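Local atomic coordinates of serine protease MT3772 (PDB entry 3K6Y), a protein that cleaves proteins as a membrane-associated serine endopeptidase and probably helps Mycobacterium tuberculosis resist oxidative and acid stress. Residues V45-L50 with N81-Y86; F92-V97 with A106-P111. All coordinates share one frame; numbering follows the deposited sequence.

Contact 1 (V45-L50 with N81-Y86); sequences VKIRSL and NNVTVY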
loop_
_atom_site.group_PDB
_atom_site.type_symbol
_atom_site.label_atom_id
_atom_site.label_comp_id
_atom_site.label_asym_id
_atom_site.label_seq_id
_atom_site.Cartn_x
_atom_site.Cartn_y
_atom_site.Cartn_z
ATOM N N VAL A 45 23.986 -3.958 -0.664
ATOM C CA VAL A 45 23.416 -4.963 -1.539
ATOM C C VAL A 45 22.565 -4.328 -2.631
ATOM O O VAL A 45 22.056 -3.222 -2.468
ATOM C CB VAL A 45 22.588 -6.004 -0.726
ATOM C CG1 VAL A 45 23.470 -6.735 0.267
ATOM C CG2 VAL A 45 21.401 -5.344 0.013
ATOM N N LYS A 46 22.398 -5.051 -3.732
ATOM C CA LYS A 46 21.534 -4.585 -4.811
ATOM C C LYS A 46 20.154 -5.193 -4.597
ATOM O O LYS A 46 20.040 -6.350 -4.201
ATOM C CB LYS A 46 22.135 -5.017 -6.149
ATOM C CG LYS A 46 21.319 -4.518 -7.346
ATOM C CD LYS A 46 21.750 -5.095 -8.688
ATOM C CE LYS A 46 20.556 -5.064 -9.619
ATOM N NZ LYS A 46 20.809 -5.772 -10.905
ATOM N N ILE A 47 19.118 -4.391 -4.842
ATOM C CA ILE A 47 17.744 -4.878 -4.712
ATOM C C ILE A 47 17.080 -4.819 -6.081
ATOM O O ILE A 47 17.163 -3.827 -6.769
ATOM C CB ILE A 47 16.971 -4.051 -3.688
ATOM C CG1 ILE A 47 17.795 -4.092 -2.376
ATOM C CG2 ILE A 47 15.574 -4.636 -3.481
ATOM C CD1 ILE A 47 17.212 -3.511 -1.156
ATOM N N ARG A 48 16.460 -5.913 -6.466
ATOM C CA ARG A 48 15.682 -5.952 -7.707
ATOM C C ARG A 48 14.280 -6.417 -7.367
ATOM O O ARG A 48 14.091 -7.493 -6.796
ATOM C CB ARG A 48 16.313 -6.929 -8.699
ATOM C CG ARG A 48 15.658 -6.965 -10.047
ATOM C CD ARG A 48 16.545 -7.777 -10.994
ATOM N NE ARG A 48 15.815 -8.152 -12.203
ATOM C CZ ARG A 48 16.081 -7.692 -13.416
ATOM N NH1 ARG A 48 17.091 -6.846 -13.606
ATOM N NH2 ARG A 48 15.342 -8.096 -14.439
ATOM N N SER A 49 13.294 -5.617 -7.751
ATOM C CA SER A 49 11.893 -5.882 -7.396
ATOM C C SER A 49 11.060 -5.961 -8.660
ATOM O O SER A 49 11.023 -5.012 -9.458
ATOM C CB SER A 49 11.364 -4.798 -6.471
ATOM O OG SER A 49 12.211 -4.678 -5.312
ATOM N N LEU A 50 10.398 -7.088 -8.863
ATOM C CA LEU A 50 9.496 -7.258 -10.010
ATOM C C LEU A 50 8.193 -6.598 -9.633
ATOM O O LEU A 50 7.612 -6.904 -8.584
ATOM C CB LEU A 50 9.263 -8.740 -10.302
ATOM C CG LEU A 50 10.537 -9.563 -10.489
ATOM C CD1 LEU A 50 10.167 -10.992 -10.813
ATOM C CD2 LEU A 50 11.443 -8.963 -11.567
ATOM N N ASN A 81 5.849 -7.352 -6.359
ATOM C CA ASN A 81 5.395 -8.620 -5.787
ATOM C C ASN A 81 6.494 -9.663 -5.644
ATOM O O ASN A 81 6.212 -10.790 -5.241
ATOM C CB ASN A 81 4.175 -9.196 -6.512
ATOM C CG ASN A 81 4.502 -9.702 -7.880
ATOM O OD1 ASN A 81 5.618 -9.546 -8.383
ATOM N ND2 ASN A 81 3.512 -10.336 -8.512
ATOM N N ASN A 82 7.739 -9.272 -5.912
ATOM C CA ASN A 82 8.869 -10.161 -5.720
ATOM C C ASN A 82 10.102 -9.305 -5.512
ATOM O O ASN A 82 10.338 -8.390 -6.304
ATOM C CB ASN A 82 9.055 -11.080 -6.937
ATOM C CG ASN A 82 10.149 -12.085 -6.724
ATOM O OD1 ASN A 82 11.281 -11.873 -7.159
ATOM N ND2 ASN A 82 9.841 -13.153 -6.007
ATOM N N VAL A 83 10.883 -9.589 -4.466
ATOM C CA VAL A 83 12.069 -8.791 -4.160
ATOM C C VAL A 83 13.247 -9.737 -4.005
ATOM O O VAL A 83 13.155 -10.718 -3.270
ATOM C CB VAL A 83 11.869 -7.977 -2.873
ATOM C CG1 VAL A 83 13.133 -7.178 -2.516
ATOM C CG2 VAL A 83 10.663 -7.045 -2.974
ATOM N N THR A 84 14.327 -9.462 -4.729
ATOM C CA THR A 84 15.553 -10.245 -4.623
ATOM C C THR A 84 16.678 -9.323 -4.169
ATOM O O THR A 84 16.790 -8.184 -4.630
ATOM C CB THR A 84 15.918 -10.877 -5.979
ATOM O OG1 THR A 84 14.809 -11.679 -6.419
ATOM C CG2 THR A 84 17.142 -11.780 -5.862
ATOM N N VAL A 85 17.504 -9.831 -3.257
ATOM C CA VAL A 85 18.682 -9.126 -2.789
ATOM C C VAL A 85 19.921 -9.814 -3.388
ATOM O O VAL A 85 20.020 -11.035 -3.356
ATOM C CB VAL A 85 18.721 -9.182 -1.237
ATOM C CG1 VAL A 85 20.094 -8.813 -0.695
ATOM C CG2 VAL A 85 17.604 -8.292 -0.665
ATOM N N TYR A 86 20.845 -9.023 -3.922
ATOM C CA TYR A 86 22.081 -9.596 -4.476
ATOM C C TYR A 86 23.251 -9.177 -3.621
ATOM O O TYR A 86 23.450 -7.985 -3.380
ATOM C CB TYR A 86 22.322 -9.125 -5.904
ATOM C CG TYR A 86 21.240 -9.576 -6.829
ATOM C CD1 TYR A 86 20.058 -8.845 -6.931
ATOM C CD2 TYR A 86 21.376 -10.732 -7.592
ATOM C CE1 TYR A 86 19.036 -9.234 -7.758
ATOM C CE2 TYR A 86 20.331 -11.131 -8.455
ATOM C CZ TYR A 86 19.167 -10.369 -8.509
ATOM O OH TYR A 86 18.118 -10.717 -9.340
HETATM O O HOH W 1 13.156 -9.910 -7.899
HETATM O O HOH W 2 14.828 -10.448 -10.021
#
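Tyr86 turns one edge of its ring to Lys46 and Arg48: CE1 of Tyr86 lies 3.7 Å from CB of Arg48, while the carbonyl O of Lys46 sits in the ring plane beside CD1. With CG anti to its carbonyl carbon, chi1 -63° swings the ring back beside its own strand, toward Thr84, with the hydroxyl alongside CD of Arg48. The guanidinium stands almost perpendicular to the ring, the planes being 87° apart. Next to this pair, a water donates to the carbonyl O of Arg48 and to OD1 of Asn82, and is also 2.8 Å from OG1 of Thr84, tying three polar groups of both strands together. Leu50 and Asn82 lie side by side, with CD1 of Leu50 3.9 Å from Asn82 OD1. On the face of Ile47, Ser49, Val83 and Val85, CG2 of Ile47 meets CG1 of Val83 at 3.7 Å; at the strand end Val45 points at the partner and touches CG1 of Val85. Antiparallel pairing sets this register. Arg48 and Thr84 exchange two bonds, N of Arg48 to O of Thr84 spanning 2.9 Å, and Lys46 and Tyr86 form a second such pair. A classic beta bulge follows: N of Leu50 bonds to O of Asn82, while O of Leu50 takes its bond from N of Asn81. Further out, Glu59 forms salt bridges with Lys46 and Arg48, and Lys46 also bonds to the carbonyl O of Gly139. The contact joins the N-terminal barrel's first and fourth strands, strand 56-66 flanking 44-51, strand 90-100 flanking 82-87, and Leu108 of strand 105-109 touching Ile47, Val83 and Val85.

Contact 2 (F92-V97 with A106-P111); sequences FEATVV and AILAVP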
loop_
_atom_site.group_PDB
_atom_site.type_symbol
_atom_site.label_atom_id
_atom_site.label_comp_id
_atom_site.label_asym_id
_atom_site.label_seq_id
_atom_site.Cartn_x
_atom_site.Cartn_y
_atom_site.Cartn_z
ATOM N N PHE A 92 19.435 -13.682 -3.317
ATOM C CA PHE A 92 18.827 -14.169 -2.069
ATOM C C PHE A 92 17.374 -13.759 -2.086
ATOM O O PHE A 92 17.048 -12.615 -2.363
ATOM C CB PHE A 92 19.539 -13.547 -0.861
ATOM C CG PHE A 92 20.940 -14.038 -0.700
ATOM C CD1 PHE A 92 21.989 -13.440 -1.399
ATOM C CD2 PHE A 92 21.212 -15.153 0.089
ATOM C CE1 PHE A 92 23.287 -13.938 -1.306
ATOM C CE2 PHE A 92 22.520 -15.651 0.179
ATOM C CZ PHE A 92 23.539 -15.049 -0.521
ATOM N N GLU A 93 16.497 -14.699 -1.775
ATOM C CA GLU A 93 15.090 -14.383 -1.612
ATOM C C GLU A 93 14.903 -13.478 -0.400
ATOM O O GLU A 93 15.587 -13.619 0.612
ATOM C CB GLU A 93 14.293 -15.679 -1.427
ATOM C CG GLU A 93 14.269 -16.592 -2.667
ATOM C CD GLU A 93 13.383 -17.813 -2.509
ATOM O OE1 GLU A 93 12.439 -17.772 -1.688
ATOM O OE2 GLU A 93 13.616 -18.810 -3.226
ATOM N N ALA A 94 13.979 -12.539 -0.537
ATOM C CA ALA A 94 13.699 -11.578 0.519
ATOM C C ALA A 94 12.201 -11.491 0.746
ATOM O O ALA A 94 11.388 -11.733 -0.162
ATOM C CB ALA A 94 14.258 -10.248 0.167
ATOM N N THR A 95 11.837 -11.122 1.966
ATOM C CA THR A 95 10.453 -10.852 2.362
ATOM C C THR A 95 10.404 -9.424 2.890
ATOM O O THR A 95 11.250 -9.038 3.692
ATOM C CB THR A 95 10.003 -11.852 3.497
ATOM O OG1 THR A 95 10.090 -13.182 2.969
ATOM C CG2 THR A 95 8.569 -11.591 3.902
ATOM N N VAL A 96 9.397 -8.656 2.486
ATOM C CA VAL A 96 9.229 -7.309 3.027
ATOM C C VAL A 96 8.482 -7.453 4.370
ATOM O O VAL A 96 7.303 -7.806 4.392
ATOM C CB VAL A 96 8.419 -6.417 2.066
ATOM C CG1 VAL A 96 8.300 -5.033 2.643
ATOM C CG2 VAL A 96 9.076 -6.369 0.678
ATOM N N VAL A 97 9.166 -7.196 5.485
ATOM C CA VAL A 97 8.558 -7.380 6.797
ATOM C C VAL A 97 8.200 -6.087 7.496
ATOM O O VAL A 97 7.458 -6.101 8.483
ATOM C CB VAL A 97 9.424 -8.284 7.732
ATOM C CG1 VAL A 97 9.585 -9.657 7.109
ATOM C CG2 VAL A 97 10.779 -7.655 8.041
ATOM N N ALA A 106 11.856 0.508 4.069
ATOM C CA ALA A 106 11.418 -0.878 4.159
ATOM C C ALA A 106 12.523 -1.690 4.801
ATOM O O ALA A 106 13.718 -1.393 4.623
ATOM C CB ALA A 106 11.065 -1.453 2.767
ATOM N N ILE A 107 12.126 -2.726 5.539
ATOM C CA ILE A 107 13.090 -3.696 6.056
ATOM C C ILE A 107 12.748 -5.039 5.443
ATOM O O ILE A 107 11.567 -5.447 5.411
ATOM C CB ILE A 107 13.070 -3.779 7.608
ATOM C CG1 ILE A 107 13.494 -2.423 8.198
ATOM C CG2 ILE A 107 13.998 -4.908 8.102
ATOM C CD1 ILE A 107 13.404 -2.323 9.735
ATOM N N LEU A 108 13.799 -5.690 4.941
ATOM C CA LEU A 108 13.681 -6.994 4.316
ATOM C C LEU A 108 14.273 -8.053 5.200
ATOM O O LEU A 108 15.375 -7.882 5.739
ATOM C CB LEU A 108 14.450 -6.999 2.983
ATOM C CG LEU A 108 14.133 -5.853 2.035
ATOM C CD1 LEU A 108 14.979 -5.969 0.793
ATOM C CD2 LEU A 108 12.674 -5.790 1.633
ATOM N N ALA A 109 13.550 -9.171 5.309
ATOM C CA ALA A 109 14.097 -10.388 5.917
ATOM C C ALA A 109 14.752 -11.211 4.820
ATOM O O ALA A 109 14.120 -11.514 3.793
ATOM C CB ALA A 109 12.995 -11.196 6.607
ATOM N N VAL A 110 16.023 -11.554 5.009
ATOM C CA VAL A 110 16.824 -12.194 3.954
ATOM C C VAL A 110 17.590 -13.351 4.580
ATOM O O VAL A 110 18.720 -13.197 5.047
ATOM C CB VAL A 110 17.812 -11.201 3.314
ATOM C CG1 VAL A 110 18.435 -11.808 2.052
ATOM C CG2 VAL A 110 17.109 -9.864 2.970
ATOM N N PRO A 111 16.945 -14.516 4.668
ATOM C CA PRO A 111 17.596 -15.669 5.295
ATOM C C PRO A 111 18.933 -16.033 4.682
ATOM O O PRO A 111 19.085 -16.024 3.454
ATOM C CB PRO A 111 16.587 -16.809 5.068
ATOM C CG PRO A 111 15.280 -16.129 4.978
ATOM C CD PRO A 111 15.544 -14.801 4.326
HETATM O O HOH W 3 17.287 -15.736 1.373
HETATM O O HOH W 4 12.358 -14.051 3.781
#
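Thr95 and Ala109 form an antiparallel hydrogen-bonded pair: N of Thr95 gives to O of Ala109 at 3.0 Å, and N of Ala109 returns a bond to O of Thr95. A third bond runs from N of Val97 to O of Ile107. CA of Ala94 and CA of Leu108 add C-H...O contacts to the same two carbonyls of the pair. Water extends the pairing at two places. One molecule donates to O of Glu93 and O of Pro111, bridging the two chain segments past the last direct backbone bond; another donates to O of Ala109 and lies 2.6 Å from OG1 of Thr95. Apolar contacts fall on both sides. The side chains of Val96 and Leu108 pass at a slant, CG2 of Val96 being 3.8 Å from CD2 of Leu108, and CB of Ala94 rests against CG2 of Val110; on the side of Thr95 and Ala109, CG1 of Val97 reaches CB of Ala109. Val110 CG1, anti to its backbone N (chi1 -169°), meets CB of Phe92 at 3.6 Å. The directions of 95-97 and 106-109 make 130°, some 50° short of antiparallel, consistent with strong twist in a beta hairpin of the N-terminal six-stranded barrel of a chymotrypsin-like protease; its turn includes Asp104, the predicted triad aspartate.

Both contacts belong to the N-terminal barrel of the trypsin-like protease domain, the part of the membrane protein present here; strands 82-87 and 90-100 are neighbours in it. N of Phe92 lies 2.7 Å from O of Val85, a probable hydrogen bond joining contact 1 to contact 2. Their inward faces merge where CD1 of Leu108 packs on CG2 of Val85; separately, CB of Ala94 packs against O of Val83 between neighbouring strands. Each is partly buried, yet the outer chemistry differs: contact 1 gathers charged and polar side chains with an aromatic ring, whereas contact 2 has short side chains at the Thr95-Ala109 pair, and waters binding mostly backbone carbonyls. Contact 1 closes the barrel between sequence-distant strands; contact 2 is a local hairpin, with fewer direct backbone bonds.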